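Local structure of adenylyl-sulfate kinase 1, chloroplastic (Arabidopsis thaliana, 3UIE) at residues A[29-34]-A[110-115]; A[135-140]-A[147-152]. The protein catalyses the ATP-dependent phosphorylation of adenosine 5'-phosphosulfate to 3'-phosphoadenylyl sulfate, the activated form of sulfate. One frame throughout, in Å; residues are numbered along the deposited sequence.

Overall arrangement
Contact 1 is a buried core contact and contact 2 a surface one, their centres about 21 Å apart, both within one P-loop kinase domain. In 29-34 with 110-115, the central strand 26-31 of the parallel sheet meets helix 109-117 through an indole, a threonine, a cysteine and the aliphatic part of an arginine. In 135-140 with 147-152, two short helices at the rim of the nucleotide site are joined by a single charged pair. No helix or strand is shared, yet both contacts reach the ATP analogue, contact 1 at its gamma phosphate and contact 2 at its adenosine. They also touch directly, where Ser34 O packs 3.2 Å from Cys136 CB.

Contact 1 (A[29-34]-A[110-115]); sequences WVTGLS and TDRDAC. With ANP (phosphoaminophosphonic acid-adenylate ester), chain E.
Arg112 reaches from helix 109-117 across the side chains of Trp29 and Thr31. Its CB leads to CG, which sits 3.8 Å from Trp29 NE1. CD comes next and lies in the angle between the two strand residues, 3.7 Å from Trp29 NE1 and 3.6 Å from Thr31 OG1. There the chain bends (chi3 -53°), and the side chain crosses that of Thr31 at about a right angle, with Thr31 CG2 over one guanidinium face. At the tip, NE pairs with Glu126, NH1 bonds to Ser106 O and NH2 to Glu164 O. One turn further along the helix, Cys115 SG approaches the six-membered ring of Trp29 obliquely, 4.3 Å from its centroid, while Cys115 CB lies over a ring face near the rim. With an alanine here in place of Arg112, Glu126 is likely to lose its charge partner and a gap to open beside the indole. Trp29 NE1 bonds to the hydroxyl of Ser106, a residue that probably forms the phosphoserine intermediate, and Thr31 OG1 to Ile105 O. Beyond Thr31, in the P-loop, Ser34 OG donates to ANP O1G at 2.7 Å. The chemistry implies a buried seam of van der Waals contacts whose polar ends are bonded to neighbours, among them Ile105 and Ser106.

Contact 2 (A[135-140]-A[147-152]); sequences VCEARD and LARAGK. With ANP (phosphoaminophosphonic acid-adenylate ester), chain E.
Glu137 and Arg149 meet in a two-pronged salt bridge, the carboxylate facing the guanidinium side-on. Arg149 NE donates to Glu137 OE2 at 2.9 Å, nearly straight at 173°, and Arg149 NH2 donates to Glu137 OE1 at 3.2 Å. The two flat groups are nearly coplanar, 24° apart, and both carboxylate oxygens are met on their syn sides, which fixes the rotation of each group against the other. Glu137 reaches out on an extended chain, whereas Arg149 folds at chi2 (-68°), a bend that turns its CD and NE toward the carboxylate.

Around this pair, Tyr145 packs on Glu137 and Ile159 on Arg149. Asp140, just past the end of helix 133-139, accepts from Tyr145 N through OD1 and so ties that helix to the start of 144-149. The far end of helix 144-149 closes in a Schellman motif, with Lys152 N bonded to Leu147 O and Gly151, at positive phi, supplying its N to Ala148 O.

On helix 133-139, Arg139 extends to the nucleotide: ANP N3 lies over one face of its guanidinium, toward the rim, and Arg139 NH2 is 3.4 Å from ANP C2. Arg139 NH1 is held by Gly35 O of the P-loop. Two short helices joined by a surface salt bridge thus flank the nucleotide pocket of this P-loop kinase, consistent with a lid-like region.

Contact 1 (A[29-34]-A[110-115])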
loop_
_atom_site.group_PDB
_atom_site.type_symbol
_atom_site.label_atom_id
_atom_site.label_comp_id
_atom_site.label_asym_id
_atom_site.label_seq_id
_atom_site.Cartn_x
_atom_site.Cartn_y
_atom_site.Cartn_z
ATOM N N TRP A 29 8.960 -10.157 5.865
ATOM C CA TRP A 29 7.733 -10.655 6.469
ATOM C C TRP A 29 8.026 -11.220 7.857
ATOM O O TRP A 29 8.590 -12.319 7.979
ATOM C CB TRP A 29 7.064 -11.718 5.560
ATOM C CG TRP A 29 5.706 -12.063 6.060
ATOM C CD1 TRP A 29 5.404 -12.893 7.111
ATOM C CD2 TRP A 29 4.464 -11.516 5.609
ATOM N NE1 TRP A 29 4.043 -12.917 7.318
ATOM C CE2 TRP A 29 3.448 -12.083 6.417
ATOM C CE3 TRP A 29 4.109 -10.627 4.587
ATOM C CZ2 TRP A 29 2.101 -11.777 6.229
ATOM C CZ3 TRP A 29 2.768 -10.325 4.412
ATOM C CH2 TRP A 29 1.783 -10.899 5.230
ATOM N N VAL A 30 7.658 -10.469 8.895
ATOM C CA VAL A 30 7.934 -10.871 10.282
ATOM C C VAL A 30 6.713 -11.533 10.921
ATOM O O VAL A 30 5.672 -10.883 11.122
ATOM C CB VAL A 30 8.360 -9.655 11.145
ATOM C CG1 VAL A 30 8.821 -10.119 12.529
ATOM C CG2 VAL A 30 9.462 -8.878 10.458
ATOM N N THR A 31 6.846 -12.820 11.230
ATOM C CA THR A 31 5.753 -13.615 11.781
ATOM C C THR A 31 6.110 -14.210 13.157
ATOM O O THR A 31 7.273 -14.428 13.477
ATOM C CB THR A 31 5.354 -14.739 10.789
ATOM O OG1 THR A 31 4.301 -15.531 11.344
ATOM C CG2 THR A 31 6.557 -15.645 10.486
ATOM N N GLY A 32 5.103 -14.439 13.991
ATOM C CA GLY A 32 5.354 -15.040 15.288
ATOM C C GLY A 32 4.167 -14.822 16.196
ATOM O O GLY A 32 3.289 -14.011 15.892
ATOM N N LEU A 33 4.134 -15.560 17.298
ATOM C CA LEU A 33 3.074 -15.417 18.306
ATOM C C LEU A 33 2.924 -13.982 18.770
ATOM O O LEU A 33 3.858 -13.189 18.661
ATOM C CB LEU A 33 3.424 -16.292 19.522
ATOM C CG LEU A 33 3.383 -17.809 19.340
ATOM C CD1 LEU A 33 3.918 -18.493 20.601
ATOM C CD2 LEU A 33 1.949 -18.241 19.043
ATOM N N SER A 34 1.740 -13.643 19.289
ATOM C CA SER A 34 1.574 -12.411 20.036
ATOM C C SER A 34 2.627 -12.359 21.144
ATOM O O SER A 34 2.828 -13.338 21.871
ATOM C CB SER A 34 0.172 -12.351 20.653
ATOM O OG SER A 34 -0.077 -11.077 21.212
ATOM N N THR A 110 -0.036 -21.705 4.960
ATOM C CA THR A 110 -0.564 -21.586 3.601
ATOM C C THR A 110 -0.744 -20.125 3.196
ATOM O O THR A 110 -0.520 -19.760 2.035
ATOM C CB THR A 110 -1.906 -22.346 3.440
ATOM O OG1 THR A 110 -2.316 -22.331 2.066
ATOM C CG2 THR A 110 -2.999 -21.728 4.311
ATOM N N ASP A 111 -1.164 -19.285 4.136
ATOM C CA ASP A 111 -1.400 -17.877 3.812
ATOM C C ASP A 111 -0.103 -17.085 3.690
ATOM O O ASP A 111 0.021 -16.253 2.799
ATOM C CB ASP A 111 -2.352 -17.231 4.814
ATOM C CG ASP A 111 -3.710 -17.875 4.802
ATOM O OD1 ASP A 111 -4.256 -18.076 3.696
ATOM O OD2 ASP A 111 -4.226 -18.198 5.888
ATOM N N ARG A 112 0.869 -17.341 4.569
ATOM C CA ARG A 112 2.181 -16.715 4.385
ATOM C C ARG A 112 2.835 -17.180 3.084
ATOM O O ARG A 112 3.474 -16.387 2.400
ATOM C CB ARG A 112 3.127 -16.964 5.560
ATOM C CG ARG A 112 2.635 -16.464 6.903
ATOM C CD ARG A 112 3.786 -16.508 7.931
ATOM N NE ARG A 112 4.405 -17.842 7.988
ATOM C CZ ARG A 112 4.023 -18.811 8.814
ATOM N NH1 ARG A 112 3.027 -18.607 9.678
ATOM N NH2 ARG A 112 4.637 -19.989 8.777
ATOM N N ASP A 113 2.703 -18.464 2.749
ATOM C CA ASP A 113 3.300 -18.968 1.510
ATOM C C ASP A 113 2.695 -18.307 0.277
ATOM O O ASP A 113 3.386 -18.080 -0.722
ATOM C CB ASP A 113 3.183 -20.497 1.403
ATOM C CG ASP A 113 3.982 -21.222 2.483
ATOM O OD1 ASP A 113 4.849 -20.596 3.148
ATOM O OD2 ASP A 113 3.742 -22.429 2.662
ATOM N N ALA A 114 1.407 -17.993 0.342
ATOM C CA ALA A 114 0.759 -17.324 -0.781
ATOM C C ALA A 114 1.291 -15.898 -0.952
ATOM O O ALA A 114 1.439 -15.421 -2.071
ATOM C CB ALA A 114 -0.755 -17.328 -0.616
ATOM N N CYS A 115 1.618 -15.233 0.152
ATOM C CA CYS A 115 2.216 -13.904 0.064
ATOM C C CYS A 115 3.580 -13.997 -0.600
ATOM O O CYS A 115 3.947 -13.149 -1.410
ATOM C CB CYS A 115 2.364 -13.268 1.449
ATOM S SG CYS A 115 0.796 -12.909 2.223
HETATM P PG ANP E . 1.643 -8.606 18.855
HETATM O O1G ANP E . 0.408 -8.847 19.862
HETATM O O2G ANP E . 1.467 -7.176 18.332
HETATM O O3G ANP E . 1.593 -9.621 17.739
HETATM P PB ANP E . 4.576 -8.537 19.001
HETATM O O1B ANP E . 4.661 -7.190 18.200
HETATM O O2B ANP E . 5.127 -9.824 18.341
HETATM N N3B ANP E . 3.057 -8.604 19.778
HETATM P PA ANP E . 6.049 -6.723 20.742
HETATM O O1A ANP E . 4.953 -5.760 21.035
HETATM O O2A ANP E . 7.060 -6.204 19.773
HETATM O O3A ANP E . 5.391 -8.086 20.322
HETATM O "O5'" ANP E . 6.806 -7.134 22.065
HETATM C "C5'" ANP E . 6.150 -7.634 23.179
HETATM C "C4'" ANP E . 6.815 -7.389 24.413
HETATM O "O4'" ANP E . 8.069 -8.138 24.468
HETATM C "C3'" ANP E . 7.151 -5.962 24.457
HETATM O "O3'" ANP E . 6.713 -5.406 25.678
HETATM C "C2'" ANP E . 8.600 -5.879 24.338
HETATM O "O2'" ANP E . 9.144 -4.989 25.274
HETATM C "C1'" ANP E . 9.110 -7.241 24.616
HETATM N N9 ANP E . 10.230 -7.544 23.714
HETATM C C8 ANP E . 10.228 -7.288 22.398
HETATM N N7 ANP E . 11.392 -7.689 21.908
HETATM C C5 ANP E . 12.138 -8.192 22.911
HETATM C C6 ANP E . 13.414 -8.732 22.955
HETATM N N6 ANP E . 14.207 -8.818 21.737
HETATM N N1 ANP E . 13.886 -9.159 24.136
HETATM C C2 ANP E . 13.139 -9.065 25.252
HETATM N N3 ANP E . 11.917 -8.548 25.244
HETATM C C4 ANP E . 11.392 -8.102 24.081
#

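Contact 2 (A[135-140]-A[147-152])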
loop_
_atom_site.group_PDB
_atom_site.type_symbol
_atom_site.label_atom_id
_atom_site.label_comp_id
_atom_site.label_asym_id
_atom_site.label_seq_id
_atom_site.Cartn_x
_atom_site.Cartn_y
_atom_site.Cartn_z
ATOM N N VAL A 135 7.352 -17.979 26.973
ATOM C CA VAL A 135 8.008 -16.682 27.102
ATOM C C VAL A 135 7.098 -15.523 26.664
ATOM O O VAL A 135 7.073 -14.474 27.307
ATOM C CB VAL A 135 9.329 -16.646 26.295
ATOM C CG1 VAL A 135 9.923 -15.237 26.277
ATOM C CG2 VAL A 135 10.319 -17.646 26.864
ATOM N N CYS A 136 6.353 -15.708 25.569
ATOM C CA CYS A 136 5.422 -14.673 25.120
ATOM C C CYS A 136 4.387 -14.435 26.204
ATOM O O CYS A 136 4.000 -13.297 26.482
ATOM C CB CYS A 136 4.706 -15.099 23.842
ATOM S SG CYS A 136 5.808 -15.323 22.453
ATOM N N GLU A 137 3.933 -15.524 26.810
ATOM C CA GLU A 137 2.866 -15.441 27.811
ATOM C C GLU A 137 3.356 -14.815 29.125
ATOM O O GLU A 137 2.591 -14.150 29.831
ATOM C CB GLU A 137 2.258 -16.827 28.054
ATOM C CG GLU A 137 1.034 -16.826 28.941
ATOM C CD GLU A 137 0.249 -18.119 28.841
ATOM O OE1 GLU A 137 0.695 -19.036 28.114
ATOM O OE2 GLU A 137 -0.816 -18.217 29.491
ATOM N N ALA A 138 4.628 -15.023 29.453
ATOM C CA ALA A 138 5.217 -14.348 30.607
ATOM C C ALA A 138 5.363 -12.844 30.330
ATOM O O ALA A 138 5.190 -12.017 31.224
ATOM C CB ALA A 138 6.561 -14.980 30.990
ATOM N N ARG A 139 5.667 -12.487 29.087
ATOM C CA ARG A 139 5.689 -11.082 28.696
ATOM C C ARG A 139 4.271 -10.511 28.747
ATOM O O ARG A 139 3.993 -9.589 29.512
ATOM C CB ARG A 139 6.278 -10.913 27.292
ATOM C CG ARG A 139 7.764 -11.272 27.191
ATOM C CD ARG A 139 8.212 -11.305 25.738
ATOM N NE ARG A 139 9.634 -11.614 25.586
ATOM C CZ ARG A 139 10.259 -11.639 24.412
ATOM N NH1 ARG A 139 9.581 -11.389 23.301
ATOM N NH2 ARG A 139 11.551 -11.922 24.345
ATOM N N ASP A 140 3.382 -11.084 27.936
ATOM C CA ASP A 140 1.974 -10.690 27.894
ATOM C C ASP A 140 1.810 -9.196 28.155
ATOM O O ASP A 140 1.140 -8.800 29.105
ATOM C CB ASP A 140 1.172 -11.499 28.928
ATOM C CG ASP A 140 -0.334 -11.417 28.706
ATOM O OD1 ASP A 140 -0.766 -11.136 27.561
ATOM O OD2 ASP A 140 -1.092 -11.640 29.681
ATOM N N LEU A 147 -6.497 -12.893 29.294
ATOM C CA LEU A 147 -7.889 -12.764 28.866
ATOM C C LEU A 147 -8.294 -13.998 28.054
ATOM O O LEU A 147 -9.402 -14.515 28.200
ATOM C CB LEU A 147 -8.081 -11.484 28.050
ATOM C CG LEU A 147 -8.015 -10.174 28.837
ATOM C CD1 LEU A 147 -7.793 -8.985 27.926
ATOM C CD2 LEU A 147 -9.283 -9.984 29.653
ATOM N N ALA A 148 -7.383 -14.476 27.209
ATOM C CA ALA A 148 -7.625 -15.686 26.426
ATOM C C ALA A 148 -7.775 -16.924 27.315
ATOM O O ALA A 148 -8.693 -17.724 27.124
ATOM C CB ALA A 148 -6.503 -15.897 25.410
ATOM N N ARG A 149 -6.856 -17.086 28.264
ATOM C CA ARG A 149 -6.906 -18.204 29.210
ATOM C C ARG A 149 -8.208 -18.186 30.002
ATOM O O ARG A 149 -8.764 -19.235 30.327
ATOM C CB ARG A 149 -5.725 -18.146 30.181
ATOM C CG ARG A 149 -4.367 -18.394 29.558
ATOM C CD ARG A 149 -4.228 -19.825 29.095
ATOM N NE ARG A 149 -2.842 -20.167 28.777
ATOM C CZ ARG A 149 -2.458 -21.338 28.282
ATOM N NH1 ARG A 149 -3.358 -22.281 28.041
ATOM N NH2 ARG A 149 -1.177 -21.571 28.022
ATOM N N ALA A 150 -8.682 -16.987 30.318
ATOM C CA ALA A 150 -9.901 -16.826 31.105
ATOM C C ALA A 150 -11.176 -16.864 30.252
ATOM O O ALA A 150 -12.276 -16.617 30.755
ATOM C CB ALA A 150 -9.837 -15.539 31.915
ATOM N N GLY A 151 -11.027 -17.166 28.964
ATOM C CA GLY A 151 -12.173 -17.322 28.080
ATOM C C GLY A 151 -12.846 -16.038 27.614
ATOM O O GLY A 151 -13.882 -16.078 26.952
ATOM N N LYS A 152 -12.260 -14.896 27.956
ATOM C CA LYS A 152 -12.795 -13.608 27.531
ATOM C C LYS A 152 -12.501 -13.339 26.054
ATOM O O LYS A 152 -13.286 -12.696 25.362
ATOM C CB LYS A 152 -12.238 -12.490 28.407
ATOM C CG LYS A 152 -12.546 -12.693 29.884
ATOM C CD LYS A 152 -12.199 -11.463 30.697
ATOM C CE LYS A 152 -12.935 -10.233 30.184
ATOM N NZ LYS A 152 -12.584 -9.013 30.969
HETATM P PG ANP E . 1.643 -8.606 18.855
HETATM O O1G ANP E . 0.408 -8.847 19.862
HETATM O O2G ANP E . 1.467 -7.176 18.332
HETATM O O3G ANP E . 1.593 -9.621 17.739
HETATM P PB ANP E . 4.576 -8.537 19.001
HETATM O O1B ANP E . 4.661 -7.190 18.200
HETATM O O2B ANP E . 5.127 -9.824 18.341
HETATM N N3B ANP E . 3.057 -8.604 19.778
HETATM P PA ANP E . 6.049 -6.723 20.742
HETATM O O1A ANP E . 4.953 -5.760 21.035
HETATM O O2A ANP E . 7.060 -6.204 19.773
HETATM O O3A ANP E . 5.391 -8.086 20.322
HETATM O "O5'" ANP E . 6.806 -7.134 22.065
HETATM C "C5'" ANP E . 6.150 -7.634 23.179
HETATM C "C4'" ANP E . 6.815 -7.389 24.413
HETATM O "O4'" ANP E . 8.069 -8.138 24.468
HETATM C "C3'" ANP E . 7.151 -5.962 24.457
HETATM O "O3'" ANP E . 6.713 -5.406 25.678
HETATM C "C2'" ANP E . 8.600 -5.879 24.338
HETATM O "O2'" ANP E . 9.144 -4.989 25.274
HETATM C "C1'" ANP E . 9.110 -7.241 24.616
HETATM N N9 ANP E . 10.230 -7.544 23.714
HETATM C C8 ANP E . 10.228 -7.288 22.398
HETATM N N7 ANP E . 11.392 -7.689 21.908
HETATM C C5 ANP E . 12.138 -8.192 22.911
HETATM C C6 ANP E . 13.414 -8.732 22.955
HETATM N N6 ANP E . 14.207 -8.818 21.737
HETATM N N1 ANP E . 13.886 -9.159 24.136
HETATM C C2 ANP E . 13.139 -9.065 25.252
HETATM N N3 ANP E . 11.917 -8.548 25.244
HETATM C C4 ANP E . 11.392 -8.102 24.081
#